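Local coordinates for protein oxidoreductase, Gfo/Idh/MocA family (PDB 1XEA) that probably acts as an NAD(P)-dependent oxidoreductase, pairing a nucleotide-binding Rossmann domain with a second domain built on an open beta sheet, at residues 191-203 against 210-222. Sequence-based numbering, arbitrary orientation.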
ATOM      1  N   HIS A 191     -25.547  13.851  -8.818  1.00 42.51           N
ATOM      2  CA  HIS A 191     -26.267  13.982  -7.563  1.00 43.90           C
ATOM      3  C   HIS A 191     -26.163  15.419  -7.100  1.00 45.82           C
ATOM      4  O   HIS A 191     -25.115  16.045  -7.220  1.00 45.42           O
ATOM      5  CB  HIS A 191     -25.672  13.075  -6.491  1.00 43.03           C
ATOM      6  CG  HIS A 191     -26.364  13.173  -5.162  1.00 45.02           C
ATOM      7  ND1 HIS A 191     -27.671  12.778  -4.969  1.00 44.54           N
ATOM      8  CD2 HIS A 191     -25.914  13.584  -3.951  1.00 43.63           C
ATOM      9  CE1 HIS A 191     -27.995  12.934  -3.698  1.00 43.17           C
ATOM     10  NE2 HIS A 191     -26.947  13.420  -3.058  1.00 43.03           N
HETATM   11  N   MSE A 192     -27.263  15.936  -6.571  1.00 48.83           N
HETATM   12  CA  MSE A 192     -27.303  17.299  -6.081  1.00 51.25           C
HETATM   13  C   MSE A 192     -27.449  17.273  -4.563  1.00 52.55           C
HETATM   14  O   MSE A 192     -28.409  16.715  -4.040  1.00 53.60           O
HETATM   15  CB  MSE A 192     -28.490  18.037  -6.700  1.00 52.32           C
HETATM   16  CG  MSE A 192     -28.512  18.062  -8.215  1.00 56.50           C
HETATM   17 SE   MSE A 192     -27.244  19.313  -9.007  1.00 67.02          SE
HETATM   18  CE  MSE A 192     -27.692  20.905  -7.984  1.00 62.04           C
ATOM     19  N   SER A 193     -26.487  17.849  -3.853  1.00 55.41           N
ATOM     20  CA  SER A 193     -26.578  17.905  -2.401  1.00 57.35           C
ATOM     21  C   SER A 193     -27.050  19.314  -2.079  1.00 58.63           C
ATOM     22  O   SER A 193     -26.473  20.292  -2.557  1.00 59.00           O
ATOM     23  CB  SER A 193     -25.230  17.641  -1.742  1.00 58.82           C
ATOM     24  OG  SER A 193     -25.345  17.758  -0.334  1.00 60.39           O
ATOM     25  N   GLU A 194     -28.086  19.406  -1.250  1.00 59.26           N
ATOM     26  CA  GLU A 194     -28.682  20.688  -0.906  1.00 58.48           C
ATOM     27  C   GLU A 194     -29.027  21.313  -2.250  1.00 57.45           C
ATOM     28  O   GLU A 194     -29.818  20.761  -3.011  1.00 57.99           O
ATOM     29  CB  GLU A 194     -27.695  21.582  -0.148  1.00 59.48           C
ATOM     30  CG  GLU A 194     -28.281  22.176   1.118  1.00 62.27           C
ATOM     31  CD  GLU A 194     -28.173  21.233   2.301  1.00 63.78           C
ATOM     32  OE1 GLU A 194     -27.074  21.154   2.888  1.00 65.56           O
ATOM     33  OE2 GLU A 194     -29.170  20.562   2.644  1.00 64.08           O
ATOM     34  N   GLY A 195     -28.403  22.441  -2.565  1.00 55.35           N
ATOM     35  CA  GLY A 195     -28.686  23.089  -3.832  1.00 53.93           C
ATOM     36  C   GLY A 195     -27.521  23.110  -4.799  1.00 53.01           C
ATOM     37  O   GLY A 195     -27.550  23.830  -5.798  1.00 53.33           O
ATOM     38  N   LEU A 196     -26.500  22.305  -4.523  1.00 52.37           N
ATOM     39  CA  LEU A 196     -25.322  22.259  -5.388  1.00 49.86           C
ATOM     40  C   LEU A 196     -25.055  20.887  -6.020  1.00 48.21           C
ATOM     41  O   LEU A 196     -25.729  19.902  -5.723  1.00 47.63           O
ATOM     42  CB  LEU A 196     -24.103  22.703  -4.587  1.00 47.41           C
ATOM     43  CG  LEU A 196     -24.307  24.034  -3.874  1.00 44.74           C
ATOM     44  CD1 LEU A 196     -23.123  24.312  -2.984  1.00 43.52           C
ATOM     45  CD2 LEU A 196     -24.510  25.140  -4.892  1.00 43.11           C
ATOM     46  N   LEU A 197     -24.064  20.843  -6.902  1.00 47.24           N
ATOM     47  CA  LEU A 197     -23.697  19.604  -7.556  1.00 46.02           C
ATOM     48  C   LEU A 197     -22.648  18.957  -6.662  1.00 45.48           C
ATOM     49  O   LEU A 197     -21.623  19.574  -6.359  1.00 44.06           O
ATOM     50  CB  LEU A 197     -23.094  19.866  -8.935  1.00 44.27           C
ATOM     51  CG  LEU A 197     -23.417  18.830 -10.019  1.00 43.55           C
ATOM     52  CD1 LEU A 197     -22.450  19.014 -11.165  1.00 42.96           C
ATOM     53  CD2 LEU A 197     -23.338  17.420  -9.472  1.00 42.25           C
ATOM     54  N   ALA A 198     -22.921  17.726  -6.231  1.00 44.42           N
ATOM     55  CA  ALA A 198     -22.015  16.983  -5.361  1.00 44.89           C
ATOM     56  C   ALA A 198     -21.103  16.080  -6.193  1.00 45.62           C
ATOM     57  O   ALA A 198     -19.881  16.189  -6.099  1.00 46.49           O
ATOM     58  CB  ALA A 198     -22.813  16.160  -4.347  1.00 44.09           C
ATOM     59  N   ARG A 199     -21.687  15.198  -7.004  1.00 45.22           N
ATOM     60  CA  ARG A 199     -20.886  14.317  -7.850  1.00 46.45           C
ATOM     61  C   ARG A 199     -21.464  14.200  -9.256  1.00 46.14           C
ATOM     62  O   ARG A 199     -22.680  14.208  -9.440  1.00 46.49           O
ATOM     63  CB  ARG A 199     -20.770  12.917  -7.253  1.00 46.60           C
ATOM     64  CG  ARG A 199     -22.011  12.119  -7.447  1.00 47.68           C
ATOM     65  CD  ARG A 199     -21.778  10.640  -7.419  1.00 47.59           C
ATOM     66  NE  ARG A 199     -23.045   9.985  -7.719  1.00 48.55           N
ATOM     67  CZ  ARG A 199     -23.598   9.944  -8.929  1.00 47.04           C
ATOM     68  NH1 ARG A 199     -22.993  10.504  -9.965  1.00 47.50           N
ATOM     69  NH2 ARG A 199     -24.780   9.372  -9.105  1.00 47.84           N
ATOM     70  N   LEU A 200     -20.573  14.074 -10.238  1.00 45.78           N
ATOM     71  CA  LEU A 200     -20.940  13.968 -11.653  1.00 44.35           C
ATOM     72  C   LEU A 200     -20.200  12.785 -12.271  1.00 44.25           C
ATOM     73  O   LEU A 200     -19.004  12.611 -12.041  1.00 45.76           O
ATOM     74  CB  LEU A 200     -20.548  15.258 -12.380  1.00 42.28           C
ATOM     75  CG  LEU A 200     -20.947  15.421 -13.838  1.00 42.20           C
ATOM     76  CD1 LEU A 200     -22.460  15.417 -13.960  1.00 42.14           C
ATOM     77  CD2 LEU A 200     -20.372  16.714 -14.375  1.00 39.64           C
ATOM     78  N   ASP A 201     -20.906  11.976 -13.050  1.00 43.83           N
ATOM     79  CA  ASP A 201     -20.293  10.813 -13.681  1.00 44.39           C
ATOM     80  C   ASP A 201     -20.694  10.659 -15.136  1.00 44.48           C
ATOM     81  O   ASP A 201     -21.824  10.275 -15.443  1.00 44.56           O
ATOM     82  CB  ASP A 201     -20.658   9.539 -12.921  1.00 46.70           C
ATOM     83  CG  ASP A 201     -20.007   9.470 -11.551  1.00 50.04           C
ATOM     84  OD1 ASP A 201     -18.767   9.594 -11.473  1.00 51.97           O
ATOM     85  OD2 ASP A 201     -20.730   9.287 -10.548  1.00 53.04           O
ATOM     86  N   VAL A 202     -19.755  10.952 -16.027  1.00 44.74           N
ATOM     87  CA  VAL A 202     -19.997  10.846 -17.456  1.00 45.44           C
ATOM     88  C   VAL A 202     -19.213   9.679 -18.022  1.00 47.14           C
ATOM     89  O   VAL A 202     -17.996   9.594 -17.869  1.00 46.95           O
ATOM     90  CB  VAL A 202     -19.583  12.124 -18.191  1.00 45.14           C
ATOM     91  CG1 VAL A 202     -19.721  11.923 -19.692  1.00 45.36           C
ATOM     92  CG2 VAL A 202     -20.443  13.282 -17.726  1.00 43.82           C
ATOM     93  N   GLN A 203     -19.927   8.790 -18.697  1.00 50.23           N
ATOM     94  CA  GLN A 203     -19.324   7.602 -19.271  1.00 52.49           C
ATOM     95  C   GLN A 203     -19.959   7.238 -20.617  1.00 52.75           C
ATOM     96  O   GLN A 203     -21.180   7.264 -20.763  1.00 53.35           O
ATOM     97  CB  GLN A 203     -19.480   6.454 -18.266  1.00 54.21           C
ATOM     98  CG  GLN A 203     -19.664   5.088 -18.882  1.00 58.07           C
ATOM     99  CD  GLN A 203     -19.700   3.971 -17.855  1.00 61.01           C
ATOM    100  OE1 GLN A 203     -20.095   2.850 -18.171  1.00 64.13           O
ATOM    101  NE2 GLN A 203     -19.278   4.265 -16.622  1.00 60.92           N
ATOM    102  N   LEU A 210     -14.018   2.044 -23.514  1.00 39.95           N
ATOM    103  CA  LEU A 210     -14.998   2.649 -22.639  1.00 39.08           C
ATOM    104  C   LEU A 210     -14.314   3.768 -21.867  1.00 37.48           C
ATOM    105  O   LEU A 210     -13.357   3.529 -21.123  1.00 36.12           O
ATOM    106  CB  LEU A 210     -15.571   1.606 -21.686  1.00 41.38           C
ATOM    107  CG  LEU A 210     -16.549   2.110 -20.612  1.00 44.21           C
ATOM    108  CD1 LEU A 210     -17.892   2.497 -21.211  1.00 44.20           C
ATOM    109  CD2 LEU A 210     -16.731   1.008 -19.582  1.00 46.50           C
ATOM    110  N   LEU A 211     -14.802   4.991 -22.073  1.00 36.45           N
ATOM    111  CA  LEU A 211     -14.265   6.191 -21.430  1.00 34.22           C
ATOM    112  C   LEU A 211     -15.136   6.573 -20.238  1.00 34.46           C
ATOM    113  O   LEU A 211     -16.356   6.417 -20.282  1.00 34.93           O
ATOM    114  CB  LEU A 211     -14.204   7.326 -22.454  1.00 30.23           C
ATOM    115  CG  LEU A 211     -13.416   6.938 -23.708  1.00 29.69           C
ATOM    116  CD1 LEU A 211     -13.261   8.118 -24.654  1.00 30.42           C
ATOM    117  CD2 LEU A 211     -12.055   6.436 -23.282  1.00 30.32           C
ATOM    118  N   HIS A 212     -14.518   7.072 -19.172  1.00 35.16           N
ATOM    119  CA  HIS A 212     -15.274   7.423 -17.972  1.00 35.67           C
ATOM    120  C   HIS A 212     -14.634   8.528 -17.142  1.00 35.03           C
ATOM    121  O   HIS A 212     -13.478   8.420 -16.723  1.00 34.33           O
ATOM    122  CB  HIS A 212     -15.450   6.169 -17.105  1.00 37.47           C
ATOM    123  CG  HIS A 212     -16.318   6.370 -15.896  1.00 41.63           C
ATOM    124  ND1 HIS A 212     -16.506   5.386 -14.947  1.00 42.75           N
ATOM    125  CD2 HIS A 212     -17.056   7.429 -15.486  1.00 42.24           C
ATOM    126  CE1 HIS A 212     -17.322   5.829 -14.007  1.00 42.15           C
ATOM    127  NE2 HIS A 212     -17.670   7.067 -14.311  1.00 42.11           N
ATOM    128  N   ALA A 213     -15.400   9.589 -16.904  1.00 34.18           N
ATOM    129  CA  ALA A 213     -14.942  10.722 -16.105  1.00 34.26           C
ATOM    130  C   ALA A 213     -15.828  10.749 -14.871  1.00 33.92           C
ATOM    131  O   ALA A 213     -17.047  10.803 -14.975  1.00 34.67           O
ATOM    132  CB  ALA A 213     -15.071  12.019 -16.889  1.00 34.75           C
ATOM    133  N   SER A 214     -15.198  10.723 -13.705  1.00 33.38           N
ATOM    134  CA  SER A 214     -15.909  10.680 -12.445  1.00 32.48           C
ATOM    135  C   SER A 214     -15.375  11.736 -11.470  1.00 35.19           C
ATOM    136  O   SER A 214     -14.164  11.868 -11.263  1.00 35.49           O
ATOM    137  CB  SER A 214     -15.749   9.265 -11.884  1.00 30.12           C
ATOM    138  OG  SER A 214     -16.214   9.120 -10.566  1.00 30.31           O
HETATM  139  N   MSE A 215     -16.285  12.501 -10.880  1.00 36.20           N
HETATM  140  CA  MSE A 215     -15.889  13.520  -9.923  1.00 37.36           C
HETATM  141  C   MSE A 215     -16.890  13.611  -8.797  1.00 37.63           C
HETATM  142  O   MSE A 215     -18.039  13.996  -9.009  1.00 38.23           O
HETATM  143  CB  MSE A 215     -15.783  14.879 -10.597  1.00 40.16           C
HETATM  144  CG  MSE A 215     -15.513  16.015  -9.627  1.00 44.03           C
HETATM  145 SE   MSE A 215     -15.040  17.659 -10.537  1.00 52.57          SE
HETATM  146  CE  MSE A 215     -13.186  17.251 -10.900  1.00 50.66           C
ATOM    147  N   ASN A 216     -16.448  13.267  -7.594  1.00 36.38           N
ATOM    148  CA  ASN A 216     -17.313  13.331  -6.432  1.00 34.65           C
ATOM    149  C   ASN A 216     -16.699  14.359  -5.509  1.00 36.13           C
ATOM    150  O   ASN A 216     -15.782  14.051  -4.744  1.00 36.61           O
ATOM    151  CB  ASN A 216     -17.375  11.979  -5.732  1.00 33.69           C
ATOM    152  CG  ASN A 216     -18.405  11.950  -4.637  1.00 33.96           C
ATOM    153  OD1 ASN A 216     -18.666  12.961  -3.993  1.00 35.87           O
ATOM    154  ND2 ASN A 216     -18.996  10.789  -4.413  1.00 34.07           N
ATOM    155  N   ARG A 217     -17.194  15.588  -5.591  1.00 38.14           N
ATOM    156  CA  ARG A 217     -16.658  16.651  -4.760  1.00 39.16           C
ATOM    157  C   ARG A 217     -17.204  16.653  -3.347  1.00 40.46           C
ATOM    158  O   ARG A 217     -17.094  17.639  -2.621  1.00 41.87           O
ATOM    159  CB  ARG A 217     -16.860  17.996  -5.446  1.00 38.11           C
ATOM    160  CG  ARG A 217     -15.937  18.124  -6.626  1.00 37.42           C
ATOM    161  CD  ARG A 217     -16.123  19.405  -7.343  1.00 38.92           C
ATOM    162  NE  ARG A 217     -15.896  20.545  -6.484  1.00 40.52           N
ATOM    163  CZ  ARG A 217     -15.803  21.785  -6.939  1.00 40.23           C
ATOM    164  NH1 ARG A 217     -15.920  22.023  -8.238  1.00 40.08           N
ATOM    165  NH2 ARG A 217     -15.583  22.779  -6.096  1.00 43.63           N
ATOM    166  N   GLN A 218     -17.795  15.528  -2.969  1.00 42.49           N
ATOM    167  CA  GLN A 218     -18.318  15.329  -1.624  1.00 44.00           C
ATOM    168  C   GLN A 218     -17.831  13.945  -1.233  1.00 43.14           C
ATOM    169  O   GLN A 218     -18.577  13.152  -0.665  1.00 44.38           O
ATOM    170  CB  GLN A 218     -19.846  15.351  -1.600  1.00 47.03           C
ATOM    171  CG  GLN A 218     -20.476  16.737  -1.620  1.00 49.50           C
ATOM    172  CD  GLN A 218     -21.729  16.798  -0.748  1.00 50.25           C
ATOM    173  OE1 GLN A 218     -22.608  15.933  -0.853  1.00 49.57           O
ATOM    174  NE2 GLN A 218     -21.816  17.817   0.112  1.00 46.58           N
ATOM    175  N   PHE A 219     -16.573  13.664  -1.560  1.00 41.36           N
ATOM    176  CA  PHE A 219     -15.947  12.374  -1.280  1.00 40.77           C
ATOM    177  C   PHE A 219     -15.299  12.404   0.110  1.00 39.01           C
ATOM    178  O   PHE A 219     -15.066  13.475   0.672  1.00 40.00           O
ATOM    179  CB  PHE A 219     -14.889  12.093  -2.357  1.00 39.41           C
ATOM    180  CG  PHE A 219     -14.515  10.641  -2.503  1.00 36.87           C
ATOM    181  CD1 PHE A 219     -15.467   9.694  -2.874  1.00 36.18           C
ATOM    182  CD2 PHE A 219     -13.198  10.231  -2.329  1.00 33.80           C
ATOM    183  CE1 PHE A 219     -15.110   8.366  -3.085  1.00 34.76           C
ATOM    184  CE2 PHE A 219     -12.833   8.905  -2.537  1.00 33.86           C
ATOM    185  CZ  PHE A 219     -13.794   7.968  -2.914  1.00 34.20           C
ATOM    186  N   GLY A 220     -15.002  11.231   0.651  1.00 36.97           N
ATOM    187  CA  GLY A 220     -14.386  11.164   1.964  1.00 36.51           C
ATOM    188  C   GLY A 220     -12.993  11.769   2.025  1.00 36.24           C
ATOM    189  O   GLY A 220     -12.482  12.082   3.105  1.00 37.61           O
ATOM    190  N   ILE A 221     -12.372  11.950   0.863  1.00 34.74           N
ATOM    191  CA  ILE A 221     -11.022  12.513   0.792  1.00 32.22           C
ATOM    192  C   ILE A 221     -10.757  13.096  -0.596  1.00 30.67           C
ATOM    193  O   ILE A 221     -11.436  12.758  -1.564  1.00 31.06           O
ATOM    194  CB  ILE A 221      -9.952  11.424   1.108  1.00 31.68           C
ATOM    195  CG1 ILE A 221      -8.609  12.068   1.463  1.00 30.41           C
ATOM    196  CG2 ILE A 221      -9.748  10.527  -0.092  1.00 30.97           C
ATOM    197  CD1 ILE A 221      -7.628  11.087   2.075  1.00 27.93           C
ATOM    198  N   THR A 222      -9.782  13.987  -0.684  1.00 28.96           N
ATOM    199  CA  THR A 222      -9.439  14.585  -1.957  1.00 28.57           C
ATOM    200  C   THR A 222      -8.315  13.748  -2.581  1.00 27.90           C
ATOM    201  O   THR A 222      -7.235  13.635  -2.000  1.00 26.76           O
ATOM    202  CB  THR A 222      -8.983  16.049  -1.751  1.00 29.30           C
ATOM    203  OG1 THR A 222     -10.069  16.819  -1.214  1.00 31.23           O
ATOM    204  CG2 THR A 222      -8.538  16.667  -3.065  1.00 27.67           C
TER
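Gln-203 lies across one face of the His-212 imidazole, its CB 4.2 Å from the ring centroid in a CH-pi contact, while NE2 sits above the rim with the amide plane turned 59° from the ring. A long side chain suits this place: its aliphatic part also runs past Leu-211 O to CD1 of Leu-210. The backbones carrying them, parts of strands 196-206 and 209-216, form an antiparallel hairpin. Val-202 and Ala-213 are bonded both ways, Ala-213 N donating almost straight (176°) to Val-202 O at 2.8 Å, as are Leu-200 and Met-215. These four apolar residues suit their shared face, where Leu-200 meets Phe-168 of helix 160-175. The other face is polar. With chi1 at 171°, Ser-214 brings its short hydroxyl donor to Asp-201 OD1 at 2.8 Å; aspartate offers a second oxygen, and OD2 forms a salt bridge with Arg-199 NH1 at 2.6 Å. Asn-216 flanks CB of Arg-199 and, where the strand ends, closes an Asx turn by accepting Gln-218 N on OD1 at 2.9 Å. Leu-210 of a second subunit packs on Arg-199 and Asp-201. The buried carboxylate, gripped through both oxygens, is thus probably stabilised as an anion at the boundary with that subunit.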